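Local coordinates for sugar ABC transporter, sugar-binding protein (Streptococcus pneumoniae, PDB 2HEU) that probably captures raffinose-type sugars outside the cell and hands them to a membrane ABC transporter, as the solute-binding component of an uptake system, at residues A[100-103]-A[104-107]; A[258-261]-A[262-266]; A[70-73]-A[74-77]. All blocks are in the same frame, centred on the assembly; numbering follows the deposited sequence. Where two conformers were deposited one is given.

Contact 1 of 3, residues A[100-103]-A[104-107]; sequences DYLK and RVKN. With NA (sodium ion), chain E.
The flat guanidinium group of R104 reaches back along the chain to Y101, whose CB meets it obliquely, 4.3 Å from NH1. Both flat groups have further partners elsewhere in the chain. The phenol of Y101 is buried against V122 and against V312 and E313 of helix 305-315, while NH1 of R104 forms a salt bridge with E313 and a hydrogen bond with T316. With CG on the side of its own N (chi1 -57°) and the chain extended from CG to NE, the arginine runs over the carbonyl of Y101: CB lies 3.4 Å from that O, and CG and CD follow close by. The same oxygen takes the backbone bond from R104 N, 3.1 Å long and bent to 156°, with the donor well above the carbonyl plane. One residue on, V105 N bonds to L102 O in the same manner at 3.0 Å. Together with K103 N to D100 O, these i+3 to i bonds make a short 3-10 turn, in the loop that joins helix 82-89 to strand 122-123 of this periplasmic-binding-protein fold. On its buried side L102 CD1 touches V105 CG2 at 4.1 Å; the valine puts CG2 anti to its carbonyl carbon, where it also lies over L102 O. Away from this apolar side the turn binds a metal. K103 binds the sodium ion through its carbonyl O at 2.3 Å, not through its amine, and E335 supplies a carboxylate oxygen. Three waters also coordinate the ion. One of them donates hydrogen bonds to V105 O and to the side-chain OD1 of N107, each 2.8 Å from the water oxygen, thereby linking the ion to the chain that leaves the turn.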
ATOM      1  N   ASP A 100      11.895  14.489 -18.256  1.00 18.50           N
ATOM      2  CA  ASP A 100      13.187  14.011 -17.820  1.00 18.77           C
ATOM      3  C   ASP A 100      13.160  13.585 -16.339  1.00 17.13           C
ATOM      4  O   ASP A 100      13.830  12.593 -15.975  1.00 19.04           O
ATOM      5  CB  ASP A 100      14.298  15.026 -18.098  1.00 20.57           C
ATOM      6  CG  ASP A 100      14.594  15.220 -19.611  0.50 17.67           C
ATOM      7  OD1 ASP A 100      14.176  14.446 -20.488  0.50 23.80           O
ATOM      8  OD2 ASP A 100      15.278  16.187 -19.875  0.50 23.43           O
ATOM      9  N   TYR A 101      12.430  14.294 -15.512  1.00 16.13           N
ATOM     10  CA  TYR A 101      12.428  13.997 -14.104  1.00 14.99           C
ATOM     11  C   TYR A 101      11.795  12.625 -13.813  1.00 16.04           C
ATOM     12  O   TYR A 101      12.037  12.044 -12.756  1.00 15.93           O
ATOM     13  CB  TYR A 101      11.709  15.114 -13.283  1.00 16.04           C
ATOM     14  CG  TYR A 101      10.286  15.447 -13.573  1.00 14.29           C
ATOM     15  CD1 TYR A 101       9.988  16.674 -14.139  1.00 13.76           C
ATOM     16  CD2 TYR A 101       9.254  14.590 -13.298  1.00 14.55           C
ATOM     17  CE1 TYR A 101       8.731  17.005 -14.454  1.00 15.04           C
ATOM     18  CE2 TYR A 101       7.940  14.913 -13.520  1.00 13.79           C
ATOM     19  CZ  TYR A 101       7.658  16.179 -14.086  1.00 13.32           C
ATOM     20  OH  TYR A 101       6.338  16.479 -14.316  1.00 14.54           O
ATOM     21  N   LEU A 102      10.991  12.114 -14.750  1.00 15.24           N
ATOM     22  CA  LEU A 102      10.386  10.787 -14.534  1.00 17.29           C
ATOM     23  C   LEU A 102      11.467   9.706 -14.496  1.00 16.70           C
ATOM     24  O   LEU A 102      11.243   8.651 -13.846  1.00 17.27           O
ATOM     25  CB  LEU A 102       9.293  10.523 -15.554  1.00 18.15           C
ATOM     26  CG  LEU A 102       8.382   9.352 -15.383  1.00 18.49           C
ATOM     27  CD1 LEU A 102       7.631   9.458 -14.080  1.00 21.72           C
ATOM     28  CD2 LEU A 102       7.475   9.166 -16.547  1.00 19.35           C
ATOM     29  N   LYS A 103      12.595   9.924 -15.124  1.00 17.20           N
ATOM     30  CA  LYS A 103      13.659   8.960 -15.136  1.00 18.87           C
ATOM     31  C   LYS A 103      14.245   8.706 -13.720  1.00 17.28           C
ATOM     32  O   LYS A 103      14.962   7.732 -13.489  1.00 19.40           O
ATOM     33  CB  LYS A 103      14.764   9.385 -16.094  1.00 20.67           C
ATOM     34  CG  LYS A 103      14.257   9.562 -17.533  1.00 27.10           C
ATOM     35  CD  LYS A 103      13.457   8.331 -18.066  1.00 33.31           C
ATOM     36  CE  LYS A 103      14.157   6.931 -18.060  1.00 37.36           C
ATOM     37  NZ  LYS A 103      13.330   5.729 -18.654  1.00 34.68           N
ATOM     38  N   ARG A 104      13.944   9.597 -12.769  1.00 15.71           N
ATOM     39  CA  ARG A 104      14.333   9.473 -11.371  1.00 14.92           C
ATOM     40  C   ARG A 104      13.493   8.463 -10.599  1.00 15.80           C
ATOM     41  O   ARG A 104      13.887   8.132  -9.477  1.00 16.00           O
ATOM     42  CB  ARG A 104      14.361  10.822 -10.661  1.00 14.88           C
ATOM     43  CG  ARG A 104      15.289  11.820 -11.345  1.00 15.95           C
ATOM     44  CD  ARG A 104      15.058  13.204 -10.852  1.00 15.21           C
ATOM     45  NE  ARG A 104      15.999  14.142 -11.481  1.00 17.37           N
ATOM     46  CZ  ARG A 104      15.943  15.443 -11.333  1.00 18.39           C
ATOM     47  NH1 ARG A 104      14.994  15.942 -10.571  1.00 16.00           N
ATOM     48  NH2 ARG A 104      16.873  16.210 -11.950  1.00 23.31           N
ATOM     49  N   VAL A 105      12.388   8.017 -11.198  1.00 14.30           N
ATOM     50  CA  VAL A 105      11.588   6.941 -10.548  1.00 14.06           C
ATOM     51  C   VAL A 105      12.219   5.612 -10.939  1.00 13.98           C
ATOM     52  O   VAL A 105      12.538   5.391 -12.103  1.00 16.36           O
ATOM     53  CB  VAL A 105      10.168   7.027 -11.021  1.00 14.39           C
ATOM     54  CG1 VAL A 105       9.310   5.874 -10.362  1.00 15.82           C
ATOM     55  CG2 VAL A 105       9.545   8.399 -10.657  1.00 16.21           C
ATOM     56  N   LYS A 106      12.357   4.722  -9.983  1.00 15.40           N
ATOM     57  CA  LYS A 106      12.897   3.364 -10.264  1.00 15.97           C
ATOM     58  C   LYS A 106      12.322   2.689 -11.455  1.00 15.71           C
ATOM     59  O   LYS A 106      11.110   2.758 -11.734  1.00 17.39           O
ATOM     60  CB  LYS A 106      12.718   2.511  -9.011  1.00 19.68           C
ATOM     61  CG  LYS A 106      13.684   3.006  -7.948  1.00 23.88           C
ATOM     62  CD  LYS A 106      13.563   2.328  -6.609  1.00 26.46           C
ATOM     63  CE  LYS A 106      14.381   3.108  -5.561  1.00 27.42           C
ATOM     64  NZ  LYS A 106      14.140   2.718  -4.163  1.00 24.91           N
ATOM     65  N   ASN A 107      13.207   1.975 -12.149  1.00 17.58           N
ATOM     66  CA  ASN A 107      12.892   1.304 -13.419  1.00 18.88           C
ATOM     67  C   ASN A 107      11.538   0.595 -13.321  1.00 17.37           C
ATOM     68  O   ASN A 107      11.325  -0.245 -12.453  1.00 20.22           O
ATOM     69  CB  ASN A 107      13.943   0.263 -13.673  1.00 20.72           C
ATOM     70  CG  ASN A 107      15.211   0.794 -14.193  1.00 22.18           C
ATOM     71  OD1 ASN A 107      15.313   1.991 -14.453  1.00 26.45           O
ATOM     72  ND2 ASN A 107      16.162  -0.078 -14.429  1.00 26.52           N
TER
HETATM   73 NA    NA E4001      16.552   6.014 -13.609  1.00 21.15          NA
HETATM   74  O   HOH W   1      14.584   4.652 -13.887  1.00 24.32           O
HETATM   75  O   HOH W   2      17.953   7.783 -14.212  1.00 37.09           O
HETATM   76  O   HOH W   3      16.373   5.807 -15.954  1.00 30.19           O

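Contact 2 of 3, residues A[258-261]-A[262-266]; sequences SWAI and TAINE
W259, at the start of the stretch that runs into the short helix 260-265, has its backbone O 3.6 Å from OG1 of T262, while its indole extends away to Y239 and W361. The helix follows strand 253-257 of the three-stranded antiparallel sheet. A260 comes next, and its carbonyl carries the first i to i+4 bond of the contact: I264 N donates to A260 O at 3.0 Å, 166° at the hydrogen and nearly in line with the C=O. The I264 side chain folds over this same oxygen, with CG1 beside its own N (chi1 -65°) and 3.4 Å from A260 O, and its CD1 ends 4.3 Å from A260 CB. Both residues also pack on helix 239-247, A260 on I243 and I264 on F246, and both touch Y132 of the central strand of the sheet. I261 repeats the backbone pattern one step on, receiving N265 N at 2.9 Å with the donor tilted from the carbonyl plane. Its CG1 stands anti to the backbone N (chi1 -170°), which sends the chain forward along the helix; CD1 comes to 4.4 Å from I264 CB and lies near both polar atoms of the N265 amide. That amide crosses the isoleucine at a slant, N265 ND2 lying 3.7 Å from I261 CG1.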
ATOM      1  N   SER A 258       2.618  -1.306   5.859  1.00  9.25           N
ATOM      2  CA  SER A 258       3.723  -0.451   6.307  1.00  9.91           C
ATOM      3  C   SER A 258       3.282   0.745   7.107  1.00  9.70           C
ATOM      4  O   SER A 258       4.064   1.296   7.870  1.00 11.47           O
ATOM      5  CB  SER A 258       4.495   0.012   5.030  1.00 10.98           C
ATOM      6  OG  SER A 258       3.657   0.576   4.051  1.00 10.49           O
ATOM      7  N   TRP A 259       2.024   1.159   6.898  1.00  9.49           N
ATOM      8  CA  TRP A 259       1.457   2.282   7.618  1.00 11.47           C
ATOM      9  C   TRP A 259       1.448   2.024   9.137  1.00 10.92           C
ATOM     10  O   TRP A 259       1.419   2.958   9.941  1.00 14.33           O
ATOM     11  CB  TRP A 259       0.034   2.591   7.151  1.00 11.61           C
ATOM     12  CG  TRP A 259      -0.872   1.419   7.116  1.00 10.74           C
ATOM     13  CD1 TRP A 259      -1.533   0.848   8.161  1.00 12.08           C
ATOM     14  CD2 TRP A 259      -1.194   0.594   5.968  1.00 11.04           C
ATOM     15  NE1 TRP A 259      -2.264  -0.257   7.732  1.00 11.84           N
ATOM     16  CE2 TRP A 259      -2.052  -0.430   6.405  1.00 11.78           C
ATOM     17  CE3 TRP A 259      -0.808   0.625   4.617  1.00 12.55           C
ATOM     18  CZ2 TRP A 259      -2.548  -1.407   5.516  1.00 13.14           C
ATOM     19  CZ3 TRP A 259      -1.292  -0.344   3.738  1.00 12.63           C
ATOM     20  CH2 TRP A 259      -2.177  -1.307   4.196  1.00 14.09           C
ATOM     21  N   ALA A 260       1.424   0.769   9.573  1.00 10.26           N
ATOM     22  CA  ALA A 260       1.181   0.430  10.963  1.00 10.83           C
ATOM     23  C   ALA A 260       2.346   0.797  11.886  1.00 10.63           C
ATOM     24  O   ALA A 260       2.139   0.957  13.076  1.00 10.68           O
ATOM     25  CB  ALA A 260       0.834  -1.055  11.129  1.00 10.81           C
ATOM     26  N   ILE A 261       3.553   0.892  11.348  1.00 10.85           N
ATOM     27  CA  ILE A 261       4.718   1.108  12.220  1.00 10.02           C
ATOM     28  C   ILE A 261       4.567   2.411  13.036  1.00 10.72           C
ATOM     29  O   ILE A 261       4.984   2.449  14.201  1.00 10.25           O
ATOM     30  CB  ILE A 261       6.042   1.090  11.438  1.00 10.77           C
ATOM     31  CG1 ILE A 261       7.239   1.064  12.377  1.00 12.13           C
ATOM     32  CG2 ILE A 261       6.131   2.183  10.395  1.00 12.04           C
ATOM     33  CD1 ILE A 261       7.273  -0.060  13.417  1.00 13.60           C
ATOM     34  N   THR A 262       3.963   3.423  12.476  1.00 12.17           N
ATOM     35  CA  THR A 262       3.797   4.678  13.159  1.00 14.43           C
ATOM     36  C   THR A 262       2.963   4.490  14.426  1.00 12.83           C
ATOM     37  O   THR A 262       3.335   4.917  15.565  1.00 14.29           O
ATOM     38  CB  THR A 262       3.054   5.609  12.184  1.00 16.65           C
ATOM     39  OG1 THR A 262       3.729   5.621  10.873  1.00 20.79           O
ATOM     40  CG2 THR A 262       2.981   7.010  12.751  1.00 25.66           C
ATOM     41  N   ALA A 263       1.827   3.771  14.276  1.00 12.05           N
ATOM     42  CA  ALA A 263       0.958   3.479  15.392  1.00 11.51           C
ATOM     43  C   ALA A 263       1.654   2.617  16.424  1.00 10.24           C
ATOM     44  O   ALA A 263       1.484   2.800  17.644  1.00 10.69           O
ATOM     45  CB  ALA A 263      -0.338   2.854  14.925  1.00 12.93           C
ATOM     46  N   ILE A 264       2.390   1.594  15.984  1.00  9.44           N
ATOM     47  CA  ILE A 264       3.088   0.717  16.906  1.00  9.06           C
ATOM     48  C   ILE A 264       4.095   1.562  17.729  1.00  9.90           C
ATOM     49  O   ILE A 264       4.159   1.384  18.967  1.00  9.91           O
ATOM     50  CB  ILE A 264       3.830  -0.425  16.143  1.00  9.35           C
ATOM     51  CG1 ILE A 264       2.783  -1.325  15.454  1.00  9.78           C
ATOM     52  CG2 ILE A 264       4.686  -1.202  17.125  1.00 11.38           C
ATOM     53  CD1 ILE A 264       3.411  -2.217  14.420  1.00 11.15           C
ATOM     54  N   ASN A 265       4.854   2.394  17.094  1.00 10.46           N
ATOM     55  CA  ASN A 265       5.905   3.153  17.855  1.00 11.18           C
ATOM     56  C   ASN A 265       5.282   4.042  18.891  1.00 11.66           C
ATOM     57  O   ASN A 265       5.929   4.266  19.933  1.00 13.24           O
ATOM     58  CB  ASN A 265       6.798   3.900  16.904  1.00 12.62           C
ATOM     59  CG  ASN A 265       7.779   3.036  16.191  1.00 14.00           C
ATOM     60  OD1 ASN A 265       8.169   1.981  16.720  1.00 16.58           O
ATOM     61  ND2 ASN A 265       8.230   3.482  15.050  1.00 16.12           N
ATOM     62  N   GLU A 266       4.114   4.579  18.696  0.50 11.00           N
ATOM     63  CA  GLU A 266       3.569   5.507  19.648  0.50 10.88           C
ATOM     64  C   GLU A 266       3.049   4.797  20.899  0.50 11.16           C
ATOM     65  O   GLU A 266       2.622   5.431  21.881  0.50 11.27           O
ATOM     66  CB  GLU A 266       2.432   6.328  18.985  0.50 11.41           C
ATOM     67  CG  GLU A 266       2.886   7.234  17.878  0.50 11.93           C
ATOM     68  CD  GLU A 266       1.971   8.373  17.590  0.50 13.98           C
ATOM     69  OE1 GLU A 266       0.854   8.398  18.103  0.50 14.88           O
ATOM     70  OE2 GLU A 266       2.468   9.321  16.881  0.50 18.04           O
TER

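Contact 3 of 3, residues A[70-73]-A[74-77]; sequences DVPD and VVNI
P72 and V75 make the closest side-chain contact where the loop leaving helix 58-67 turns into strand 74-76, the middle strand of the five-stranded mixed sheet of a periplasmic-binding-protein fold. No hydrogen bond joins residues 70-73 to 74-77, and the turn is packed by apolar side chains. The V75 methyl CG2 sits over one face of the pyrrolidine ring, 3.8 Å from P72 CB, with CG and CD only slightly farther away. The valine torsion explains this: CG1 is anti to the backbone N (chi1 -178°), which places CG2 next to that N and turns it back toward the proline. The same methyl lies 3.5 Å from P72 O, so ring and carbonyl of one residue both face this methyl. From the loop side V71 adds a lighter touch, its CG1 4.4 Å from V75 CG2. Helix 58-67 closes over this group through L62, which touches both P72 and V75, while strand 19-24 meets the proline through E22 and F24. D73 turns the chain in a helical conformation (phi -61°, psi -47°) between the extended backbones of P72 and V74. Its CG is beside its own N, and the carboxylate heads out of the contact to bind the T302 hydroxyl through OD1 and the E22 backbone N through OD2. Two bonds on separate oxygens fix its rotation and tie the bend to the neighbouring strand. V74 shares the V75 rotamer but, as the next residue along a strand, directs its side chain to the other side of the sheet, where it packs on W296. Its CG2 remains near the bend, 3.6 Å from D73 O.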
ATOM      1  N   ASP A  70     -12.647  22.243 -11.736  1.00 20.00           N
ATOM      2  CA  ASP A  70     -11.799  23.036 -10.850  1.00 18.80           C
ATOM      3  C   ASP A  70     -10.699  22.135 -10.324  1.00 17.60           C
ATOM      4  O   ASP A  70     -10.631  21.812  -9.151  1.00 21.85           O
ATOM      5  CB  ASP A  70     -12.621  23.517  -9.688  1.00 20.74           C
ATOM      6  CG  ASP A  70     -11.846  24.232  -8.660  1.00 23.45           C
ATOM      7  OD1 ASP A  70     -10.725  24.730  -8.917  1.00 29.84           O
ATOM      8  OD2 ASP A  70     -12.319  24.215  -7.499  1.00 27.81           O
ATOM      9  N   VAL A  71      -9.797  21.688 -11.268  1.00 16.88           N
ATOM     10  CA  VAL A  71      -8.747  20.705 -10.972  1.00 16.66           C
ATOM     11  C   VAL A  71      -7.541  21.392 -10.353  1.00 14.80           C
ATOM     12  O   VAL A  71      -7.007  22.355 -10.912  1.00 15.94           O
ATOM     13  CB  VAL A  71      -8.329  19.907 -12.249  1.00 17.62           C
ATOM     14  CG1 VAL A  71      -7.296  18.810 -11.920  1.00 16.63           C
ATOM     15  CG2 VAL A  71      -9.504  19.328 -12.977  1.00 19.94           C
ATOM     16  N   PRO A  72      -7.087  20.951  -9.128  1.00 14.54           N
ATOM     17  CA  PRO A  72      -5.894  21.562  -8.590  1.00 13.37           C
ATOM     18  C   PRO A  72      -4.713  21.423  -9.539  1.00 12.61           C
ATOM     19  O   PRO A  72      -4.597  20.466 -10.307  1.00 12.74           O
ATOM     20  CB  PRO A  72      -5.659  20.782  -7.330  1.00 13.00           C
ATOM     21  CG  PRO A  72      -6.977  20.215  -6.977  1.00 14.19           C
ATOM     22  CD  PRO A  72      -7.647  19.909  -8.250  1.00 14.58           C
ATOM     23  N   ASP A  73      -3.731  22.368  -9.495  1.00 11.91           N
ATOM     24  CA  ASP A  73      -2.585  22.314 -10.425  1.00 11.49           C
ATOM     25  C   ASP A  73      -1.801  21.034 -10.223  1.00 11.32           C
ATOM     26  O   ASP A  73      -1.412  20.434 -11.223  1.00 11.54           O
ATOM     27  CB  ASP A  73      -1.700  23.519 -10.222  1.00 12.36           C
ATOM     28  CG  ASP A  73      -2.505  24.814 -10.375  1.00 13.69           C
ATOM     29  OD1 ASP A  73      -2.760  25.244 -11.462  1.00 17.15           O
ATOM     30  OD2 ASP A  73      -2.932  25.354  -9.328  1.00 16.83           O
ATOM     31  N   VAL A  74      -1.504  20.684  -8.993  1.00 10.87           N
ATOM     32  CA  VAL A  74      -0.784  19.464  -8.667  1.00 10.24           C
ATOM     33  C   VAL A  74      -1.647  18.722  -7.685  1.00 10.60           C
ATOM     34  O   VAL A  74      -2.096  19.284  -6.700  1.00 11.38           O
ATOM     35  CB  VAL A  74       0.598  19.750  -8.076  1.00 10.50           C
ATOM     36  CG1 VAL A  74       1.340  18.419  -7.809  1.00 11.72           C
ATOM     37  CG2 VAL A  74       1.466  20.599  -9.059  1.00 13.21           C
ATOM     38  N   VAL A  75      -1.903  17.430  -7.974  1.00 10.41           N
ATOM     39  CA  VAL A  75      -2.823  16.624  -7.184  1.00 10.37           C
ATOM     40  C   VAL A  75      -2.143  15.406  -6.645  1.00 10.19           C
ATOM     41  O   VAL A  75      -1.578  14.617  -7.389  1.00 10.42           O
ATOM     42  CB  VAL A  75      -4.014  16.165  -8.090  1.00 12.38           C
ATOM     43  CG1 VAL A  75      -5.017  15.352  -7.289  1.00 14.33           C
ATOM     44  CG2 VAL A  75      -4.714  17.399  -8.701  1.00 15.43           C
ATOM     45  N   ASN A  76      -2.255  15.223  -5.330  1.00  9.74           N
ATOM     46  CA  ASN A  76      -1.895  13.904  -4.721  1.00  9.40           C
ATOM     47  C   ASN A  76      -3.125  13.004  -5.000  1.00  9.85           C
ATOM     48  O   ASN A  76      -4.184  13.232  -4.422  1.00 11.20           O
ATOM     49  CB  ASN A  76      -1.619  14.095  -3.255  1.00  9.59           C
ATOM     50  CG  ASN A  76      -1.289  12.848  -2.474  1.00 10.75           C
ATOM     51  OD1 ASN A  76      -0.924  11.753  -3.079  1.00 12.63           O
ATOM     52  ND2 ASN A  76      -1.369  12.947  -1.242  1.00  9.83           N
ATOM     53  N   ILE A  77      -2.949  12.012  -5.847  1.00 10.19           N
ATOM     54  CA  ILE A  77      -4.004  11.056  -6.208  1.00 10.06           C
ATOM     55  C   ILE A  77      -3.356   9.700  -6.200  1.00 10.09           C
ATOM     56  O   ILE A  77      -2.229   9.533  -6.693  1.00 11.20           O
ATOM     57  CB  ILE A  77      -4.643  11.446  -7.571  1.00 11.15           C
ATOM     58  CG1 ILE A  77      -5.769  10.454  -7.883  1.00 11.95           C
ATOM     59  CG2 ILE A  77      -3.642  11.545  -8.688  1.00 12.51           C
ATOM     60  CD1 ILE A  77      -6.582  10.873  -9.168  1.00 13.98           C
TER

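In the fold
Along the chain the order is contact 3, contact 1, contact 2, and none touches another. Contacts 1 and 3 belong to the part of the protein built round the five-stranded mixed sheet: 70-77 enters its middle strand 74-76, while 100-107 lies in the loop leading to 122-123, one of its two edge strands. Their centres are 21 Å apart and their nearest atoms about 8 Å. Contact 2 lies apart, on helix 260-265 against the three-stranded antiparallel sheet, its centre 29 Å from contact 1 and 28 Å from contact 3. This separation fits the two-lobed build of solute-binding proteins, in which sugar is generally held between the lobes.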